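Local atomic coordinates of 3-dehydroshikimate dehydratase (Bacillus anthracis, PDB entry 3DX5), a protein that catalyses the manganese-dependent dehydration of 3-dehydroshikimate to 3,4-dihydroxybenzoate, the catechol building block of the siderophore petrobactin. Residues Asp69-Ser74 / Glu80-Lys85; Ser154-Leu159 / Arg191-His196. One frame throughout, in Å; residues are numbered along the deposited sequence.

Contact 1 (Asp69-Ser74 / Glu80-Lys85). With DHB (3,4-dihydroxybenzoic acid), chain D.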
loop_
_atom_site.group_PDB
_atom_site.type_symbol
_atom_site.label_atom_id
_atom_site.label_comp_id
_atom_site.label_asym_id
_atom_site.label_seq_id
_atom_site.Cartn_x
_atom_site.Cartn_y
_atom_site.Cartn_z
ATOM N N ASP A 69 9.415 -6.461 7.893
ATOM C CA ASP A 69 8.211 -7.203 7.642
ATOM C C ASP A 69 7.325 -7.195 8.878
ATOM O O ASP A 69 7.409 -6.263 9.682
ATOM C CB ASP A 69 8.569 -8.615 7.154
ATOM C CG ASP A 69 7.527 -9.164 6.157
ATOM O OD1 ASP A 69 7.929 -9.604 5.054
ATOM O OD2 ASP A 69 6.302 -9.158 6.475
ATOM N N TYR A 70 6.470 -8.207 9.014
ATOM C CA TYR A 70 5.395 -8.237 10.012
ATOM C C TYR A 70 5.203 -9.708 10.300
ATOM O O TYR A 70 4.831 -10.462 9.409
ATOM C CB TYR A 70 4.068 -7.647 9.425
ATOM C CG TYR A 70 4.266 -6.310 8.695
ATOM C CD1 TYR A 70 4.135 -5.085 9.383
ATOM C CD2 TYR A 70 4.625 -6.270 7.322
ATOM C CE1 TYR A 70 4.358 -3.855 8.721
ATOM C CE2 TYR A 70 4.880 -5.062 6.685
ATOM C CZ TYR A 70 4.736 -3.862 7.382
ATOM O OH TYR A 70 4.963 -2.652 6.731
ATOM N N LEU A 71 5.496 -10.151 11.508
ATOM C CA LEU A 71 5.263 -11.562 11.826
ATOM C C LEU A 71 4.091 -11.677 12.784
ATOM O O LEU A 71 4.094 -11.074 13.834
ATOM C CB LEU A 71 6.515 -12.204 12.412
ATOM C CG LEU A 71 7.733 -12.144 11.489
ATOM C CD1 LEU A 71 9.009 -12.539 12.261
ATOM C CD2 LEU A 71 7.482 -13.058 10.246
ATOM N N ASP A 72 3.092 -12.451 12.406
ATOM C CA ASP A 72 1.926 -12.590 13.227
ATOM C C ASP A 72 2.160 -13.647 14.305
ATOM O O ASP A 72 2.166 -14.853 14.036
ATOM C CB ASP A 72 0.706 -12.934 12.372
ATOM C CG ASP A 72 -0.584 -12.939 13.187
ATOM O OD1 ASP A 72 -0.577 -12.509 14.371
ATOM O OD2 ASP A 72 -1.613 -13.391 12.651
ATOM N N ILE A 73 2.361 -13.194 15.531
ATOM C CA ILE A 73 2.481 -14.147 16.620
ATOM C C ILE A 73 1.348 -13.986 17.670
ATOM O O ILE A 73 1.438 -14.494 18.771
ATOM C CB ILE A 73 3.994 -14.305 17.157
ATOM C CG1 ILE A 73 4.760 -13.019 17.247
ATOM C CG2 ILE A 73 4.866 -14.940 16.102
ATOM C CD1 ILE A 73 4.129 -12.071 18.080
ATOM N N SER A 74 0.282 -13.280 17.296
ATOM C CA SER A 74 -0.938 -13.204 18.101
ATOM C C SER A 74 -1.576 -14.594 18.303
ATOM O O SER A 74 -1.258 -15.549 17.592
ATOM C CB SER A 74 -1.952 -12.267 17.449
ATOM O OG SER A 74 -2.633 -12.915 16.371
ATOM N N GLU A 80 2.132 -22.001 12.676
ATOM C CA GLU A 80 2.878 -22.782 11.680
ATOM C C GLU A 80 3.070 -22.000 10.370
ATOM O O GLU A 80 4.109 -22.127 9.717
ATOM C CB GLU A 80 2.184 -24.112 11.368
ATOM C CG GLU A 80 2.362 -25.168 12.456
ATOM C CD GLU A 80 2.098 -26.575 11.939
ATOM O OE1 GLU A 80 1.454 -26.707 10.858
ATOM O OE2 GLU A 80 2.532 -27.551 12.614
ATOM N N LYS A 81 2.059 -21.222 9.987
ATOM C CA LYS A 81 2.159 -20.338 8.842
ATOM C C LYS A 81 3.188 -19.197 9.094
ATOM O O LYS A 81 3.990 -18.867 8.204
ATOM C CB LYS A 81 0.776 -19.806 8.459
ATOM C CG LYS A 81 0.796 -18.733 7.369
ATOM C CD LYS A 81 -0.586 -18.482 6.740
ATOM C CE LYS A 81 -0.547 -17.251 5.791
ATOM N NZ LYS A 81 -1.915 -16.926 5.230
ATOM N N THR A 82 3.187 -18.636 10.301
ATOM C CA THR A 82 4.199 -17.650 10.702
ATOM C C THR A 82 5.619 -18.208 10.619
ATOM O O THR A 82 6.508 -17.549 10.061
ATOM C CB THR A 82 3.952 -17.074 12.116
ATOM O OG1 THR A 82 2.688 -16.436 12.123
ATOM C CG2 THR A 82 5.015 -16.005 12.464
ATOM N N ILE A 83 5.825 -19.392 11.187
ATOM C CA ILE A 83 7.096 -20.125 11.063
ATOM C C ILE A 83 7.536 -20.336 9.599
ATOM O O ILE A 83 8.712 -20.140 9.292
ATOM C CB ILE A 83 7.097 -21.473 11.864
ATOM C CG1 ILE A 83 6.957 -21.208 13.372
ATOM C CG2 ILE A 83 8.381 -22.335 11.584
ATOM C CD1 ILE A 83 8.141 -20.401 14.006
ATOM N N GLU A 84 6.604 -20.708 8.719
ATOM C CA GLU A 84 6.908 -20.879 7.288
ATOM C C GLU A 84 7.375 -19.559 6.635
ATOM O O GLU A 84 8.287 -19.550 5.797
ATOM C CB GLU A 84 5.699 -21.449 6.541
ATOM C CG GLU A 84 5.386 -22.911 6.832
ATOM C CD GLU A 84 4.178 -23.417 6.035
ATOM O OE1 GLU A 84 3.157 -23.794 6.652
ATOM O OE2 GLU A 84 4.242 -23.425 4.788
ATOM N N LYS A 85 6.740 -18.454 7.025
ATOM C CA LYS A 85 7.149 -17.110 6.610
ATOM C C LYS A 85 8.563 -16.773 7.121
ATOM O O LYS A 85 9.371 -16.240 6.380
ATOM C CB LYS A 85 6.127 -16.071 7.080
ATOM C CG LYS A 85 6.436 -14.651 6.670
ATOM C CD LYS A 85 5.200 -13.737 6.709
ATOM C CE LYS A 85 5.632 -12.347 6.312
ATOM N NZ LYS A 85 4.662 -11.251 6.669
HETATM C C1 DHB D . 5.366 1.243 9.615
HETATM C C2 DHB D . 6.419 1.787 10.343
HETATM C C3 DHB D . 6.231 2.946 11.103
HETATM O O3 DHB D . 7.217 3.538 11.849
HETATM C C4 DHB D . 4.896 3.549 11.135
HETATM O O4 DHB D . 4.751 4.663 11.887
HETATM C C5 DHB D . 3.843 2.979 10.426
HETATM C C6 DHB D . 4.096 1.824 9.664
HETATM C C DHB D . 5.614 -0.005 8.783
HETATM O O1 DHB D . 4.729 -0.580 8.140
HETATM O O2 DHB D . 6.844 -0.507 8.712
HETATM O O HOH W 1 3.185 -13.875 9.850
#

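Contact 2 (Ser154-Leu159 / Arg191-His196)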
loop_
_atom_site.group_PDB
_atom_site.type_symbol
_atom_site.label_atom_id
_atom_site.label_comp_id
_atom_site.label_asym_id
_atom_site.label_seq_id
_atom_site.Cartn_x
_atom_site.Cartn_y
_atom_site.Cartn_z
ATOM N N SER A 154 8.180 -0.788 29.129
ATOM C CA SER A 154 7.640 -2.049 28.632
ATOM C C SER A 154 8.630 -2.721 27.678
ATOM O O SER A 154 8.800 -3.950 27.691
ATOM C CB SER A 154 6.286 -1.860 27.960
ATOM O OG SER A 154 5.831 -3.114 27.455
ATOM N N THR A 155 9.306 -1.917 26.872
ATOM C CA THR A 155 10.302 -2.459 25.945
ATOM C C THR A 155 11.449 -3.097 26.716
ATOM O O THR A 155 11.855 -4.210 26.419
ATOM C CB THR A 155 10.834 -1.353 25.019
ATOM O OG1 THR A 155 9.727 -0.836 24.275
ATOM C CG2 THR A 155 11.940 -1.880 24.041
ATOM N N LEU A 156 11.971 -2.385 27.712
ATOM C CA LEU A 156 13.046 -2.937 28.526
ATOM C C LEU A 156 12.603 -4.228 29.220
ATOM O O LEU A 156 13.337 -5.212 29.252
ATOM C CB LEU A 156 13.503 -1.922 29.573
ATOM C CG LEU A 156 14.270 -0.739 28.970
ATOM C CD1 LEU A 156 14.397 0.390 29.993
ATOM C CD2 LEU A 156 15.629 -1.217 28.471
ATOM N N GLU A 157 11.398 -4.207 29.774
ATOM C CA GLU A 157 10.830 -5.378 30.401
ATOM C C GLU A 157 10.729 -6.575 29.414
ATOM O O GLU A 157 11.129 -7.680 29.733
ATOM C CB GLU A 157 9.460 -4.993 30.921
ATOM C CG GLU A 157 8.776 -6.070 31.625
ATOM C CD GLU A 157 9.074 -5.996 33.097
ATOM O OE1 GLU A 157 8.158 -5.572 33.859
ATOM O OE2 GLU A 157 10.231 -6.324 33.485
ATOM N N LEU A 158 10.182 -6.330 28.221
ATOM C CA LEU A 158 10.060 -7.365 27.181
ATOM C C LEU A 158 11.406 -8.031 26.864
ATOM O O LEU A 158 11.491 -9.254 26.729
ATOM C CB LEU A 158 9.490 -6.757 25.897
ATOM C CG LEU A 158 8.973 -7.794 24.893
ATOM C CD1 LEU A 158 7.823 -8.649 25.482
ATOM C CD2 LEU A 158 8.478 -7.065 23.660
ATOM N N LEU A 159 12.447 -7.207 26.725
ATOM C CA LEU A 159 13.792 -7.696 26.393
ATOM C C LEU A 159 14.319 -8.614 27.499
ATOM O O LEU A 159 14.934 -9.668 27.230
ATOM C CB LEU A 159 14.751 -6.525 26.175
ATOM C CG LEU A 159 14.485 -5.697 24.909
ATOM C CD1 LEU A 159 15.229 -4.359 25.016
ATOM C CD2 LEU A 159 14.889 -6.463 23.597
ATOM N N ARG A 191 20.607 1.024 24.332
ATOM C CA ARG A 191 21.853 0.788 23.611
ATOM C C ARG A 191 22.349 -0.676 23.458
ATOM O O ARG A 191 22.749 -1.057 22.356
ATOM C CB ARG A 191 23.006 1.678 24.116
ATOM C CG ARG A 191 24.109 1.795 23.021
ATOM C CD ARG A 191 25.233 2.751 23.401
ATOM N NE ARG A 191 26.258 2.778 22.352
ATOM C CZ ARG A 191 27.167 3.741 22.203
ATOM N NH1 ARG A 191 27.199 4.784 23.035
ATOM N NH2 ARG A 191 28.056 3.648 21.221
ATOM N N PRO A 192 22.343 -1.479 24.541
ATOM C CA PRO A 192 22.840 -2.846 24.404
ATOM C C PRO A 192 22.088 -3.704 23.374
ATOM O O PRO A 192 22.663 -4.671 22.876
ATOM C CB PRO A 192 22.659 -3.439 25.811
ATOM C CG PRO A 192 22.766 -2.260 26.730
ATOM C CD PRO A 192 22.010 -1.169 25.950
ATOM N N TRP A 193 20.841 -3.345 23.052
ATOM C CA TRP A 193 20.013 -4.108 22.103
ATOM C C TRP A 193 19.826 -3.465 20.730
ATOM O O TRP A 193 19.283 -4.070 19.831
ATOM C CB TRP A 193 18.626 -4.355 22.709
ATOM C CG TRP A 193 18.708 -5.132 23.955
ATOM C CD1 TRP A 193 18.754 -6.495 24.065
ATOM C CD2 TRP A 193 18.809 -4.612 25.300
ATOM N NE1 TRP A 193 18.844 -6.854 25.392
ATOM C CE2 TRP A 193 18.883 -5.723 26.170
ATOM C CE3 TRP A 193 18.831 -3.317 25.847
ATOM C CZ2 TRP A 193 18.988 -5.583 27.582
ATOM C CZ3 TRP A 193 18.941 -3.172 27.243
ATOM C CH2 TRP A 193 19.010 -4.299 28.093
ATOM N N ILE A 194 20.264 -2.231 20.554
ATOM C CA ILE A 194 19.937 -1.520 19.306
ATOM C C ILE A 194 20.780 -2.033 18.127
ATOM O O ILE A 194 21.994 -2.177 18.266
ATOM C CB ILE A 194 20.167 -0.008 19.470
ATOM C CG1 ILE A 194 19.098 0.585 20.404
ATOM C CG2 ILE A 194 20.211 0.761 18.064
ATOM C CD1 ILE A 194 19.504 1.955 20.838
ATOM N N GLN A 195 20.154 -2.273 16.971
ATOM C CA GLN A 195 20.929 -2.616 15.764
ATOM C C GLN A 195 20.614 -1.712 14.574
ATOM O O GLN A 195 21.290 -1.785 13.537
ATOM C CB GLN A 195 20.707 -4.074 15.369
ATOM C CG GLN A 195 21.173 -5.066 16.421
ATOM C CD GLN A 195 22.647 -5.383 16.328
ATOM O OE1 GLN A 195 23.504 -4.558 16.650
ATOM N NE2 GLN A 195 22.954 -6.604 15.893
ATOM N N HIS A 196 19.589 -0.868 14.719
ATOM C CA HIS A 196 19.089 -0.053 13.595
ATOM C C HIS A 196 18.264 1.104 14.142
ATOM O O HIS A 196 17.716 1.022 15.264
ATOM C CB HIS A 196 18.219 -0.921 12.640
ATOM C CG HIS A 196 18.282 -0.533 11.182
ATOM N ND1 HIS A 196 17.668 0.593 10.671
ATOM C CD2 HIS A 196 18.812 -1.176 10.116
ATOM C CE1 HIS A 196 17.843 0.644 9.361
ATOM N NE2 HIS A 196 18.534 -0.425 8.999
#

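Contact 1 (Asp69-Ser74 / Glu80-Lys85)
The loop that follows strand 64-68 of the TIM barrel folds back on the start of helix 79-96, with K85 and T82 of the helix gripping D69, Y70 and D72. K85 runs out fully extended, its CG anti to the backbone N (chi1 -178°). K85 NZ forms a salt bridge of 2.7 Å with D69 OD2, which it meets from above the carboxylate plane. K85 NZ also gives a hydrogen bond to Y70 O at 2.9 Å, in the carbonyl plane. D69 OD2 also accepts from Y70 N, 2.7 Å away, with its anti lone pair. The backbone N and O of Y70 are thus both tied to this ion pair. One turn earlier, T82 OG1 donates to D72 O at 2.5 Å, while T82 CG2 packs against I73 CG2 at 3.8 Å. L71 CD2 lies against K85 CG, and L71 also touches I128 of helix 115-134. D72 OD1 closes an Asx turn by accepting from S74 N.

Y70 points its ring the other way, into the active site. Y70 OH donates a 2.5 Å hydrogen bond to O1 of the bound 3,4-dihydroxybenzoic acid and is also bonded to W35. R102 makes a cation-pi contact with the ring. K85 and D69 bond to the backbone of Y70, which is consistent with a second-shell role, holding Y70 in place to reach the ligand carboxylate.

Contact 2 (Ser154-Leu159 / Arg191-His196)
The indole of W193 is sandwiched between L159 CD1 on one face and CB of its neighbour P192 on the other. L159 CD1 makes a CH-pi contact with the five-membered ring of W193, 3.8 Å from its centroid and 23° off the normal. L159 CD1 comes closest to W193 CD2, at 3.6 Å. The second methyl, L159 CD2, reaches W193 CD1 at 3.9 Å. L156 CD2 comes to the six-membered end, 4.0 Å from W193 CZ3. This methyl comes in at a slant to the ring, and the L156 side chain lies roughly perpendicular to that of W193.

In the TIM barrel this joins helix 152-162, on the outer layer, to the turn leading from helix 183-190 into strand 194-202. L156 and L159 lie three residues apart and both reach the tryptophan. With CG anti to its carbonyl carbon (chi1 -69°), L159 sends CD1 over the indole, and the two side chains run antiparallel alongside each other. L156 also touches Q189 and L190 of helix 183-190. The contact is wholly apolar. Beside it, the backbone of W193 is hydrogen-bonded to I169 of strand 167-172, the neighbouring parallel strand.

How the contacts relate
Both contacts join an outer helix of the barrel to a loop or turn next to a strand, but at opposite ends of the strands. Contact 1 lies past the C-terminal end of strand 64-68, the end where TIM barrels carry the active site, and reaches the ligand pocket. Contact 2 lies at the N-terminal start of strand 194-202 and holds no pocket residue. Four of seven touching residues are buried in contact 1, one of three in contact 2. Contact 1 is mainly polar, and its Y70 and K85 also pack on A220 of the second subunit. Contact 2 is smaller and made of carbon contacts. The centres of contacts 1 and 2 are 21 Å apart, their nearest atoms about 9 Å.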